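Local coordinates for protein putative P450-like enzyme (Streptomyces himastatinicus ATCC 53653, PDB 5Z9J) that probably acts as a heme-dependent monooxygenase of the cytochrome P450 family, with the heme held inside its mainly helical fold, at residues A[69-75]-A[225-230]; A[54-58]-A[76-80]; A[142-148]-A[192-196]; A[130-135]-A[238-243]. One frame throughout, in Å; residues are numbered along the deposited sequence.

Overall arrangement
Contacts 1 and 2 are neighbours, their centres about 14 Å apart. Segment 69-75 runs straight into segment 76-80, and the segments of the two contacts alternate along the chain. Together they fix the stretch leading to helix 82-93: contact 1 against helix 224-238, contact 2 against strand 54-55 at the edge of the five-stranded sheet. Contact 4 is the deepest, its centre about 9 Å from the centre of the chain. It joins helix 132-142 to the start of helix 240-255, which follows helix 224-238. Contact 3 is peripheral, its centre about 16 Å from that of contact 1, which it touches through Trp193 and Ser228. Contacts 1, 2 and 4 all reach the heme and each supplies part of its pocket.

Contact 1 of 4, residues A[69-75]-A[225-230]. With HEM (protoporphyrin IX containing Fe), chain E.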
# COMPACT_ATOMS: atom_id res chain seq x y z
N ALA A 69 -1.94 22.17 -10.25
CA ALA A 69 -2.47 21.63 -11.50
C ALA A 69 -1.75 20.34 -11.87
O ALA A 69 -2.33 19.47 -12.51
CB ALA A 69 -2.36 22.63 -12.60
N ILE A 70 -0.48 20.24 -11.49
CA ILE A 70 0.31 19.04 -11.74
C ILE A 70 -0.07 17.84 -10.85
O ILE A 70 -0.04 16.69 -11.31
CB ILE A 70 1.80 19.36 -11.58
CG1 ILE A 70 2.21 20.37 -12.63
CG2 ILE A 70 2.66 18.10 -11.70
CD1 ILE A 70 3.58 20.79 -12.51
N VAL A 71 -0.38 18.08 -9.58
CA VAL A 71 -0.74 16.98 -8.69
C VAL A 71 -2.23 16.67 -8.58
O VAL A 71 -2.60 15.70 -7.92
CB VAL A 71 -0.21 17.23 -7.26
CG1 VAL A 71 1.29 17.34 -7.26
CG2 VAL A 71 -0.82 18.54 -6.70
N GLU A 72 -3.08 17.45 -9.23
CA GLU A 72 -4.53 17.20 -9.08
C GLU A 72 -5.00 15.89 -9.71
O GLU A 72 -4.58 15.49 -10.81
CB GLU A 72 -5.34 18.38 -9.63
CG GLU A 72 -5.31 18.49 -11.13
CD GLU A 72 -6.23 19.56 -11.62
OE1 GLU A 72 -7.02 20.07 -10.79
OE2 GLU A 72 -6.13 19.93 -12.81
N GLY A 73 -5.91 15.23 -8.98
CA GLY A 73 -6.41 13.90 -9.30
C GLY A 73 -5.87 12.87 -8.31
O GLY A 73 -6.43 11.80 -8.13
N ASP A 74 -4.79 13.22 -7.63
CA ASP A 74 -4.26 12.33 -6.60
C ASP A 74 -5.06 12.53 -5.35
O ASP A 74 -4.62 13.21 -4.41
CB ASP A 74 -2.78 12.59 -6.35
CG ASP A 74 -2.21 11.65 -5.33
OD1 ASP A 74 -2.91 10.69 -4.95
OD2 ASP A 74 -1.05 11.84 -4.94
N PHE A 75 -6.22 11.89 -5.32
CA PHE A 75 -7.15 12.06 -4.21
C PHE A 75 -6.63 11.50 -2.89
O PHE A 75 -7.23 11.75 -1.85
CB PHE A 75 -8.50 11.45 -4.56
CG PHE A 75 -8.44 10.02 -4.93
CD1 PHE A 75 -8.24 9.64 -6.26
CD2 PHE A 75 -8.58 9.03 -3.97
CE1 PHE A 75 -8.19 8.30 -6.62
CE2 PHE A 75 -8.53 7.68 -4.30
CZ PHE A 75 -8.33 7.31 -5.65
N SER A 225 -3.61 15.19 -16.67
CA SER A 225 -2.99 15.18 -15.35
C SER A 225 -3.88 14.47 -14.32
O SER A 225 -3.41 13.68 -13.49
CB SER A 225 -2.66 16.63 -14.92
OG SER A 225 -1.98 16.65 -13.69
N GLN A 226 -5.18 14.67 -14.41
CA GLN A 226 -6.09 13.97 -13.51
C GLN A 226 -6.05 12.46 -13.75
O GLN A 226 -5.98 11.67 -12.80
CB GLN A 226 -7.50 14.50 -13.68
CG GLN A 226 -7.63 15.92 -13.16
CD GLN A 226 -9.01 16.52 -13.40
OE1 GLN A 226 -9.49 16.60 -14.54
NE2 GLN A 226 -9.67 16.91 -12.31
N ILE A 227 -6.14 12.05 -15.01
CA ILE A 227 -6.10 10.65 -15.37
C ILE A 227 -4.76 10.02 -14.99
O ILE A 227 -4.71 8.93 -14.45
CB ILE A 227 -6.38 10.48 -16.86
CG1 ILE A 227 -7.85 10.83 -17.10
CG2 ILE A 227 -6.03 9.05 -17.35
CD1 ILE A 227 -8.29 10.75 -18.56
N SER A 228 -3.66 10.73 -15.26
CA SER A 228 -2.33 10.23 -14.93
C SER A 228 -2.17 10.07 -13.40
O SER A 228 -1.72 9.04 -12.90
CB SER A 228 -1.26 11.17 -15.50
OG SER A 228 0.03 10.59 -15.43
N ASN A 229 -2.60 11.07 -12.65
CA ASN A 229 -2.43 10.99 -11.20
C ASN A 229 -3.32 9.93 -10.56
O ASN A 229 -2.93 9.29 -9.60
CB ASN A 229 -2.65 12.36 -10.59
CG ASN A 229 -1.57 13.35 -11.02
OD1 ASN A 229 -0.37 13.02 -11.04
ND2 ASN A 229 -1.99 14.56 -11.38
N ILE A 230 -4.50 9.68 -11.13
CA ILE A 230 -5.32 8.60 -10.64
C ILE A 230 -4.68 7.25 -10.96
O ILE A 230 -4.51 6.43 -10.05
CB ILE A 230 -6.74 8.67 -11.22
CG1 ILE A 230 -7.49 9.86 -10.59
CG2 ILE A 230 -7.51 7.36 -10.98
CD1 ILE A 230 -8.78 10.24 -11.34
CHA HEM E . -5.71 3.80 0.53
CHB HEM E . -3.25 0.13 2.39
CHC HEM E . -3.97 -2.31 -1.72
CHD HEM E . -5.55 1.65 -3.88
C1A HEM E . -5.01 3.05 1.45
C2A HEM E . -4.66 3.41 2.83
C3A HEM E . -3.99 2.38 3.35
C4A HEM E . -3.88 1.34 2.32
CMA HEM E . -3.42 2.31 4.77
CAA HEM E . -5.01 4.72 3.56
CBA HEM E . -4.07 5.86 3.14
CGA HEM E . -4.20 7.08 4.06
O1A HEM E . -3.40 8.04 3.96
O2A HEM E . -5.12 7.16 4.89
C1B HEM E . -3.29 -0.87 1.46
C2B HEM E . -2.86 -2.22 1.70
C3B HEM E . -3.06 -2.90 0.56
C4B HEM E . -3.60 -1.98 -0.42
CMB HEM E . -2.30 -2.69 3.05
CAB HEM E . -2.79 -4.37 0.23
CBB HEM E . -2.33 -5.26 1.11
C1C HEM E . -4.49 -1.47 -2.69
C2C HEM E . -4.86 -1.84 -4.08
C3C HEM E . -5.30 -0.73 -4.65
C4C HEM E . -5.19 0.33 -3.68
CMC HEM E . -4.76 -3.27 -4.64
CAC HEM E . -5.81 -0.43 -6.08
CBC HEM E . -5.96 -1.34 -7.03
C1D HEM E . -5.69 2.58 -2.91
C2D HEM E . -6.10 3.93 -3.16
C3D HEM E . -6.17 4.58 -1.78
C4D HEM E . -5.79 3.58 -0.84
CMD HEM E . -6.41 4.60 -4.52
CAD HEM E . -6.51 6.05 -1.51
CBD HEM E . -7.98 6.23 -1.23
CGD HEM E . -8.21 7.65 -0.76
O1D HEM E . -7.24 8.36 -0.42
O2D HEM E . -9.40 8.07 -0.70
NA HEM E . -4.52 1.80 1.21
NB HEM E . -3.72 -0.75 0.15
NC HEM E . -4.70 -0.15 -2.54
ND HEM E . -5.54 2.38 -1.53
FE HEM E . -4.77 0.81 -0.68
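Asn229 ties segment 225-230 to segment 69-75 through one nitrogen. Its ND2 gives a hydrogen bond to Ile70 O (2.9 Å, 151°) and a straighter one to Glu72 O (2.8 Å, 162°). Both carbonyls are met from above their planes. The CG of Asn229 is anti to its own carbonyl carbon (chi1 -66°), which directs the amide to the end of helix 68-71. With an alanine here, these two carbonyl oxygens would probably lose their shared donor and the turn would be less firmly held. Ser225 OG lies 3.1 Å from Ala69 O and may add a further bond. Behind these contacts is a type II beta turn from Val71 to Asp74, in the loop before helix 82-93 (helix C), while helix 224-238 is the first half of the long P450 helix I. Gly73 has positive phi, and a CB there would run into Gln226 O. Its own oxygen sits 3.3 Å from Ile230 CG1. Phe75 turns its ring edge to that same CG1 and to the heme, with CE2 3.4 Å from HEM CBD. Asp74 forms a salt bridge with Arg233, one helical turn beyond Asn229.

Contact 2 of 4, residues A[54-58]-A[76-80]; sequences FSSDT and AHTDP. With HEM (protoporphyrin IX containing Fe), chain E.
Ala76 O faces Ser56, 3.6 Å from its CB, and a water joins the two residues. The water accepts from Ser56 OG and donates to Ala76 O and to the heme propionate oxygen O1A. The contact therefore reaches the cofactor through solvent held in place by three partners. Next, His77 turns the CD2 edge of its ring to Ser56 O, which lies in the ring plane 3.2 Å away. Elsewhere on the ring edge, ND1 is hydrogen-bonded to Asp74. His77 O rests against Asp57 CB at 3.5 Å. Asp79 then grips the other segment with both carboxylate oxygens. OD1 accepts from Ser56 N (2.9 Å, 160°), and OD2 takes a short bond of 2.5 Å from Ser55 OG. Both oxygens use their syn lone pairs, so the carboxylate spans the two donors like a fork. Ser55 OG also accepts from Asp57 N at 2.9 Å, which closes an ST turn. Replacing Asp79 by a leucine would probably leave both Ser56 N and the Ser55 hydroxyl without their acceptor, with the ST turn still holding the serine oxygen. Strand 54-55 is an outermost strand of the sheet, and Ser55 bonds through its backbone to Ala290 of strand 287-291. Ser56 touches the heme-binding Arg289 there. Ala76 and His77 also lean on Arg233 of helix 224-238, just before the chain enters helix 82-93.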
# COMPACT_ATOMS: atom_id res chain seq x y z
N PHE A 54 -6.99 16.94 10.59
CA PHE A 54 -5.74 16.29 10.16
C PHE A 54 -5.68 16.05 8.66
O PHE A 54 -6.10 15.00 8.18
CB PHE A 54 -5.54 14.99 10.93
CG PHE A 54 -5.38 15.21 12.43
CD1 PHE A 54 -4.14 15.59 12.97
CD2 PHE A 54 -6.46 15.07 13.28
CE1 PHE A 54 -4.00 15.79 14.38
CE2 PHE A 54 -6.34 15.29 14.68
CZ PHE A 54 -5.11 15.64 15.22
N SER A 55 -5.12 17.01 7.95
CA SER A 55 -5.12 16.99 6.50
C SER A 55 -4.24 15.90 5.90
O SER A 55 -3.19 15.56 6.41
CB SER A 55 -4.66 18.37 6.00
OG SER A 55 -4.55 18.40 4.60
N SER A 56 -4.67 15.39 4.75
CA SER A 56 -3.87 14.45 4.00
C SER A 56 -3.03 15.18 2.94
O SER A 56 -2.23 14.57 2.22
CB SER A 56 -4.78 13.42 3.34
OG SER A 56 -5.27 12.53 4.34
N ASP A 57 -3.21 16.49 2.83
CA ASP A 57 -2.39 17.28 1.89
C ASP A 57 -1.11 17.70 2.57
O ASP A 57 -0.96 18.87 2.95
CB ASP A 57 -3.17 18.49 1.37
CG ASP A 57 -2.37 19.29 0.33
OD1 ASP A 57 -1.34 18.80 -0.16
OD2 ASP A 57 -2.77 20.42 0.02
N THR A 58 -0.17 16.78 2.75
CA THR A 58 1.03 17.05 3.53
C THR A 58 2.02 18.01 2.86
O THR A 58 2.81 18.68 3.54
CB THR A 58 1.76 15.74 3.88
OG1 THR A 58 1.98 14.98 2.67
CG2 THR A 58 0.92 14.90 4.86
N ALA A 76 -5.53 10.76 -2.93
CA ALA A 76 -4.89 10.31 -1.69
C ALA A 76 -4.34 11.51 -0.92
O ALA A 76 -4.22 11.47 0.33
CB ALA A 76 -3.74 9.30 -1.96
N HIS A 77 -4.01 12.59 -1.63
CA HIS A 77 -3.54 13.78 -0.94
C HIS A 77 -4.54 14.91 -1.03
O HIS A 77 -4.21 16.05 -0.87
CB HIS A 77 -2.18 14.22 -1.50
CG HIS A 77 -1.08 13.26 -1.17
ND1 HIS A 77 -0.53 12.40 -2.10
CD2 HIS A 77 -0.49 12.97 0.01
CE1 HIS A 77 0.39 11.65 -1.51
NE2 HIS A 77 0.43 11.98 -0.23
N THR A 78 -5.80 14.57 -1.24
CA THR A 78 -6.83 15.57 -1.37
C THR A 78 -7.80 15.49 -0.20
O THR A 78 -8.23 14.38 0.15
CB THR A 78 -7.60 15.34 -2.69
OG1 THR A 78 -6.66 15.37 -3.78
CG2 THR A 78 -8.64 16.39 -2.89
N ASP A 79 -8.22 16.64 0.32
CA ASP A 79 -9.16 16.72 1.46
C ASP A 79 -10.58 17.04 1.00
O ASP A 79 -10.80 17.37 -0.16
CB ASP A 79 -8.73 17.80 2.47
CG ASP A 79 -7.37 17.57 3.03
OD1 ASP A 79 -6.94 16.41 3.20
OD2 ASP A 79 -6.69 18.57 3.25
N PRO A 80 -11.57 16.94 1.92
CA PRO A 80 -12.87 17.51 1.54
C PRO A 80 -12.75 19.01 1.26
O PRO A 80 -11.83 19.64 1.77
CB PRO A 80 -13.76 17.25 2.77
CG PRO A 80 -12.80 16.91 3.89
CD PRO A 80 -11.61 16.30 3.25
CHA HEM E . -5.71 3.80 0.53
CHB HEM E . -3.25 0.13 2.39
CHC HEM E . -3.97 -2.31 -1.72
CHD HEM E . -5.55 1.65 -3.88
C1A HEM E . -5.01 3.05 1.45
C2A HEM E . -4.66 3.41 2.83
C3A HEM E . -3.99 2.38 3.35
C4A HEM E . -3.88 1.34 2.32
CMA HEM E . -3.42 2.31 4.77
CAA HEM E . -5.01 4.72 3.56
CBA HEM E . -4.07 5.86 3.14
CGA HEM E . -4.20 7.08 4.06
O1A HEM E . -3.40 8.04 3.96
O2A HEM E . -5.12 7.16 4.89
C1B HEM E . -3.29 -0.87 1.46
C2B HEM E . -2.86 -2.22 1.70
C3B HEM E . -3.06 -2.90 0.56
C4B HEM E . -3.60 -1.98 -0.42
CMB HEM E . -2.30 -2.69 3.05
CAB HEM E . -2.79 -4.37 0.23
CBB HEM E . -2.33 -5.26 1.11
C1C HEM E . -4.49 -1.47 -2.69
C2C HEM E . -4.86 -1.84 -4.08
C3C HEM E . -5.30 -0.73 -4.65
C4C HEM E . -5.19 0.33 -3.68
CMC HEM E . -4.76 -3.27 -4.64
CAC HEM E . -5.81 -0.43 -6.08
CBC HEM E . -5.96 -1.34 -7.03
C1D HEM E . -5.69 2.58 -2.91
C2D HEM E . -6.10 3.93 -3.16
C3D HEM E . -6.17 4.58 -1.78
C4D HEM E . -5.79 3.58 -0.84
CMD HEM E . -6.41 4.60 -4.52
CAD HEM E . -6.51 6.05 -1.51
CBD HEM E . -7.98 6.23 -1.23
CGD HEM E . -8.21 7.65 -0.76
O1D HEM E . -7.24 8.36 -0.42
O2D HEM E . -9.40 8.07 -0.70
NA HEM E . -4.52 1.80 1.21
NB HEM E . -3.72 -0.75 0.15
NC HEM E . -4.70 -0.15 -2.54
ND HEM E . -5.54 2.38 -1.53
FE HEM E . -4.77 0.81 -0.68
O HOH W 1 -4.86 10.10 3.04

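Contact 3 of 4, residues A[142-148]-A[192-196]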
# COMPACT_ATOMS: atom_id res chain seq x y z
N LEU A 142 -6.22 -1.37 -15.91
CA LEU A 142 -6.01 -0.10 -16.61
C LEU A 142 -5.98 -0.28 -18.12
O LEU A 142 -6.06 0.69 -18.88
CB LEU A 142 -4.72 0.53 -16.12
CG LEU A 142 -4.80 1.09 -14.70
CD1 LEU A 142 -3.42 1.30 -14.08
CD2 LEU A 142 -5.56 2.42 -14.75
N GLY A 143 -5.81 -1.52 -18.56
CA GLY A 143 -5.93 -1.83 -19.97
C GLY A 143 -4.69 -1.53 -20.79
O GLY A 143 -4.76 -1.30 -22.00
N VAL A 144 -3.54 -1.54 -20.13
CA VAL A 144 -2.26 -1.37 -20.82
C VAL A 144 -1.75 -2.72 -21.35
O VAL A 144 -1.87 -3.75 -20.70
CB VAL A 144 -1.18 -0.73 -19.91
CG1 VAL A 144 -1.63 0.65 -19.43
CG2 VAL A 144 -0.84 -1.65 -18.75
N PRO A 145 -1.17 -2.70 -22.55
CA PRO A 145 -0.55 -3.90 -23.12
C PRO A 145 0.49 -4.52 -22.18
O PRO A 145 1.05 -3.81 -21.32
CB PRO A 145 0.10 -3.39 -24.41
CG PRO A 145 0.12 -1.89 -24.29
CD PRO A 145 -1.04 -1.52 -23.42
N GLU A 146 0.74 -5.82 -22.31
CA GLU A 146 1.70 -6.48 -21.44
C GLU A 146 3.08 -5.82 -21.55
O GLU A 146 3.78 -5.68 -20.55
CB GLU A 146 1.79 -7.98 -21.77
CG GLU A 146 0.43 -8.68 -21.83
CD GLU A 146 0.51 -10.20 -22.02
OE1 GLU A 146 1.64 -10.76 -22.03
OE2 GLU A 146 -0.56 -10.84 -22.15
N SER A 147 3.46 -5.36 -22.75
CA SER A 147 4.75 -4.70 -22.94
C SER A 147 4.93 -3.50 -21.99
O SER A 147 6.03 -3.21 -21.55
CB SER A 147 4.95 -4.25 -24.40
OG SER A 147 3.97 -3.30 -24.79
N ASP A 148 3.84 -2.79 -21.71
CA ASP A 148 3.87 -1.60 -20.84
C ASP A 148 4.02 -1.96 -19.36
O ASP A 148 4.24 -1.07 -18.52
CB ASP A 148 2.61 -0.77 -21.06
CG ASP A 148 2.61 -0.06 -22.40
OD1 ASP A 148 3.45 -0.41 -23.23
OD2 ASP A 148 1.73 0.78 -22.63
N TYR A 192 2.40 9.54 -21.09
CA TYR A 192 2.01 8.17 -21.32
C TYR A 192 0.50 8.01 -21.26
O TYR A 192 -0.12 7.55 -22.25
CB TYR A 192 2.65 7.24 -20.30
CG TYR A 192 2.17 5.83 -20.43
CD1 TYR A 192 2.73 4.98 -21.36
CD2 TYR A 192 1.16 5.33 -19.60
CE1 TYR A 192 2.31 3.68 -21.50
CE2 TYR A 192 0.73 4.02 -19.73
CZ TYR A 192 1.31 3.20 -20.69
OH TYR A 192 0.92 1.90 -20.84
N TRP A 193 -0.09 8.44 -20.15
CA TRP A 193 -1.54 8.31 -19.99
C TRP A 193 -2.26 9.12 -21.07
O TRP A 193 -3.33 8.72 -21.53
CB TRP A 193 -1.97 8.69 -18.59
CG TRP A 193 -1.41 7.70 -17.61
CD1 TRP A 193 -0.50 7.94 -16.65
CD2 TRP A 193 -1.73 6.29 -17.51
NE1 TRP A 193 -0.21 6.79 -15.96
CE2 TRP A 193 -0.96 5.76 -16.46
CE3 TRP A 193 -2.59 5.43 -18.21
CZ2 TRP A 193 -1.01 4.42 -16.08
CZ3 TRP A 193 -2.64 4.09 -17.84
CH2 TRP A 193 -1.86 3.60 -16.77
N HIS A 194 -1.65 10.20 -21.54
CA HIS A 194 -2.24 10.95 -22.65
C HIS A 194 -2.48 10.05 -23.85
O HIS A 194 -3.54 10.09 -24.45
CB HIS A 194 -1.33 12.09 -23.08
CG HIS A 194 -1.78 12.79 -24.33
ND1 HIS A 194 -2.95 13.52 -24.40
CD2 HIS A 194 -1.24 12.84 -25.57
CE1 HIS A 194 -3.10 13.99 -25.63
NE2 HIS A 194 -2.07 13.60 -26.36
N GLU A 195 -1.52 9.20 -24.18
CA GLU A 195 -1.68 8.33 -25.34
C GLU A 195 -2.62 7.15 -25.06
O GLU A 195 -3.31 6.68 -25.96
CB GLU A 195 -0.32 7.82 -25.81
N ARG A 196 -2.69 6.70 -23.81
CA ARG A 196 -3.65 5.66 -23.48
C ARG A 196 -5.06 6.20 -23.53
O ARG A 196 -5.98 5.51 -23.95
CB ARG A 196 -3.35 5.04 -22.12
CG ARG A 196 -1.93 4.51 -22.01
CD ARG A 196 -1.67 3.52 -23.16
NE ARG A 196 -2.67 2.45 -23.22
CZ ARG A 196 -2.78 1.58 -24.22
NH1 ARG A 196 -1.94 1.66 -25.24
NH2 ARG A 196 -3.72 0.64 -24.20
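Leu142 and Val144 meet Trp193 in the apolar part of this contact. Leu142 CD1 comes within 3.9 Å of Trp193 CH2, the leucine crossing the indole at about a right angle. Val144 CG1 stands as far from Trp193 CZ3 and also packs on Tyr192, 4.1 Å from CZ. The two aromatic side chains support each other: the Tyr192 edge, at CD2, lies over the centre of one Trp193 face. Tyr192 also meets Trp155 edge to face. The polar part belongs to Arg196. Its chain bends at both chi2 and chi3 (-55° and -54°), which brings one guanidinium face against Pro145 CD, 3.4 Å from its plane and offset toward the rim. From there NH2 gives a weak bond to Gly143 O (3.1 Å, 128°). Gly143 has positive phi and ends the preceding helix in a Schellman motif. Asp148 and Tyr192 OH adjoin as well, but their oxygens are modelled too close for the details to be trusted. The contact sets the link between helices 132-142 and 147-163, E and F of the P450 fold, against the long helix 172-202, or G. Its chemistry implies a joint held mainly by shape and apolar packing, with the weak Arg196 bond to Gly143 O as a minor polar addition; any charge effect of Asp148 is doubtful.

Contact 4 of 4, residues A[130-135]-A[238-243]; sequences AAPLPL and GHLTTA. With HEM (protoporphyrin IX containing Fe), chain E.
The backbones of Ala131 and Ala243 come very close, CA to CA 4.5 Å, and those of Leu135 and His239 almost as close. The small side chains of Ala131 and Ala243 permit the closer approach. Ala243 CB packs on Ala131 CA at 3.5 Å, and Ala243 CA offers a CA-H contact to Ala130 O at 3.2 Å. That oxygen is buried with no conventional partner; Pro134 has no N-H to give it. His239 holds the other end. With CG anti to the backbone N (chi1 -179°), its ring reaches across to segment 130-135. Leu135 CB sits over one face in a CH-pi contact, 3.8 Å from the centroid and 29° off the normal, while Leu240 CD1 covers the opposite face. At the ring edge NE2 gives Ala131 O a weak bond (3.2 Å, 126°). The ring is thus clamped mostly by packing, and its buried ND1 has no partner. Pro134 fits its ring against the start of helix 240-255, with CB 3.6 Å from Thr242 CB and CG beside His239 O. Thr242 OG1 in turn donates to Gly238 O at 3.0 Å. Gly238 lies against the heme, its CA 3.3 Å from HEM C2C, where a CB would clash. Residues 237-241 correspond to the (Ala/Gly)-Gly-x-(Asp/Glu)-Thr break of P450 helix I, with Leu240 where an acid is usual and Thr241, bonded through OG1 to Asn237 O, at the position of the conserved threonine. Thr241 and Thr242 both line the heme pocket. Helix 350-367 touches Pro134 and Thr242 through Glu356, and helix 96-116 covers Leu133. This places the contact within the helical bundle of the P450 core.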
# COMPACT_ATOMS: atom_id res chain seq x y z
N ALA A 130 5.01 -12.80 -5.83
CA ALA A 130 4.20 -11.91 -5.08
C ALA A 130 4.16 -10.51 -5.66
O ALA A 130 3.11 -9.87 -5.55
CB ALA A 130 4.67 -11.85 -3.58
N ALA A 131 5.26 -10.02 -6.26
CA ALA A 131 5.25 -8.68 -6.87
C ALA A 131 4.64 -8.68 -8.24
O ALA A 131 3.83 -7.79 -8.52
CB ALA A 131 6.65 -8.08 -6.97
N PRO A 132 5.02 -9.63 -9.11
CA PRO A 132 4.39 -9.54 -10.42
C PRO A 132 2.86 -9.63 -10.46
O PRO A 132 2.29 -8.97 -11.37
CB PRO A 132 4.98 -10.74 -11.16
CG PRO A 132 6.21 -11.05 -10.50
CD PRO A 132 6.12 -10.62 -9.12
N LEU A 133 2.24 -10.40 -9.57
CA LEU A 133 0.79 -10.65 -9.63
C LEU A 133 -0.06 -9.37 -9.47
O LEU A 133 -0.80 -9.02 -10.40
CB LEU A 133 0.37 -11.73 -8.60
CG LEU A 133 -1.15 -11.87 -8.44
CD1 LEU A 133 -1.78 -12.39 -9.78
CD2 LEU A 133 -1.51 -12.82 -7.32
N PRO A 134 0.11 -8.60 -8.36
CA PRO A 134 -0.68 -7.36 -8.22
C PRO A 134 -0.33 -6.31 -9.27
O PRO A 134 -1.19 -5.54 -9.65
CB PRO A 134 -0.29 -6.85 -6.84
CG PRO A 134 0.99 -7.55 -6.52
CD PRO A 134 0.96 -8.82 -7.18
N LEU A 135 0.91 -6.31 -9.73
CA LEU A 135 1.28 -5.42 -10.81
C LEU A 135 0.52 -5.79 -12.09
O LEU A 135 -0.00 -4.92 -12.80
CB LEU A 135 2.79 -5.47 -11.06
CG LEU A 135 3.11 -4.53 -12.26
CD1 LEU A 135 2.62 -3.11 -11.93
CD2 LEU A 135 4.54 -4.53 -12.68
N GLY A 238 -1.36 -0.04 -5.01
CA GLY A 238 -1.81 -1.40 -5.16
C GLY A 238 -0.76 -2.42 -5.51
O GLY A 238 -1.10 -3.59 -5.59
N HIS A 239 0.48 -2.02 -5.75
CA HIS A 239 1.48 -2.97 -6.20
C HIS A 239 2.25 -3.64 -5.06
O HIS A 239 1.95 -4.76 -4.68
CB HIS A 239 2.47 -2.26 -7.12
CG HIS A 239 3.53 -3.15 -7.68
ND1 HIS A 239 4.70 -2.66 -8.22
CD2 HIS A 239 3.61 -4.50 -7.77
CE1 HIS A 239 5.45 -3.67 -8.62
NE2 HIS A 239 4.81 -4.80 -8.35
N LEU A 240 3.19 -2.93 -4.48
CA LEU A 240 4.11 -3.51 -3.53
C LEU A 240 3.43 -3.73 -2.16
O LEU A 240 3.87 -4.56 -1.39
CB LEU A 240 5.37 -2.62 -3.36
CG LEU A 240 6.62 -3.01 -4.17
CD1 LEU A 240 6.22 -3.38 -5.54
CD2 LEU A 240 7.62 -1.88 -4.28
N THR A 241 2.35 -3.01 -1.90
CA THR A 241 1.56 -3.24 -0.69
C THR A 241 1.00 -4.67 -0.72
O THR A 241 1.05 -5.41 0.28
CB THR A 241 0.38 -2.23 -0.56
OG1 THR A 241 -0.40 -2.20 -1.75
CG2 THR A 241 0.95 -0.85 -0.32
N THR A 242 0.46 -5.03 -1.89
CA THR A 242 -0.15 -6.31 -2.11
C THR A 242 0.90 -7.41 -2.20
O THR A 242 0.68 -8.52 -1.67
CB THR A 242 -1.00 -6.33 -3.37
OG1 THR A 242 -1.99 -5.29 -3.32
CG2 THR A 242 -1.74 -7.65 -3.48
N ALA A 243 2.03 -7.11 -2.84
CA ALA A 243 3.12 -8.08 -2.94
C ALA A 243 3.53 -8.46 -1.51
O ALA A 243 3.75 -9.64 -1.20
CB ALA A 243 4.27 -7.54 -3.70
CHA HEM E . -5.71 3.80 0.53
CHB HEM E . -3.25 0.13 2.39
CHC HEM E . -3.97 -2.31 -1.72
CHD HEM E . -5.55 1.65 -3.88
C1A HEM E . -5.01 3.05 1.45
C2A HEM E . -4.66 3.41 2.83
C3A HEM E . -3.99 2.38 3.35
C4A HEM E . -3.88 1.34 2.32
CMA HEM E . -3.42 2.31 4.77
CAA HEM E . -5.01 4.72 3.56
CBA HEM E . -4.07 5.86 3.14
CGA HEM E . -4.20 7.08 4.06
O1A HEM E . -3.40 8.04 3.96
O2A HEM E . -5.12 7.16 4.89
C1B HEM E . -3.29 -0.87 1.46
C2B HEM E . -2.86 -2.22 1.70
C3B HEM E . -3.06 -2.90 0.56
C4B HEM E . -3.60 -1.98 -0.42
CMB HEM E . -2.30 -2.69 3.05
CAB HEM E . -2.79 -4.37 0.23
CBB HEM E . -2.33 -5.26 1.11
C1C HEM E . -4.49 -1.47 -2.69
C2C HEM E . -4.86 -1.84 -4.08
C3C HEM E . -5.30 -0.73 -4.65
C4C HEM E . -5.19 0.33 -3.68
CMC HEM E . -4.76 -3.27 -4.64
CAC HEM E . -5.81 -0.43 -6.08
CBC HEM E . -5.96 -1.34 -7.03
C1D HEM E . -5.69 2.58 -2.91
C2D HEM E . -6.10 3.93 -3.16
C3D HEM E . -6.17 4.58 -1.78
C4D HEM E . -5.79 3.58 -0.84
CMD HEM E . -6.41 4.60 -4.52
CAD HEM E . -6.51 6.05 -1.51
CBD HEM E . -7.98 6.23 -1.23
CGD HEM E . -8.21 7.65 -0.76
O1D HEM E . -7.24 8.36 -0.42
O2D HEM E . -9.40 8.07 -0.70
NA HEM E . -4.52 1.80 1.21
NB HEM E . -3.72 -0.75 0.15
NC HEM E . -4.70 -0.15 -2.54
ND HEM E . -5.54 2.38 -1.53
FE HEM E . -4.77 0.81 -0.68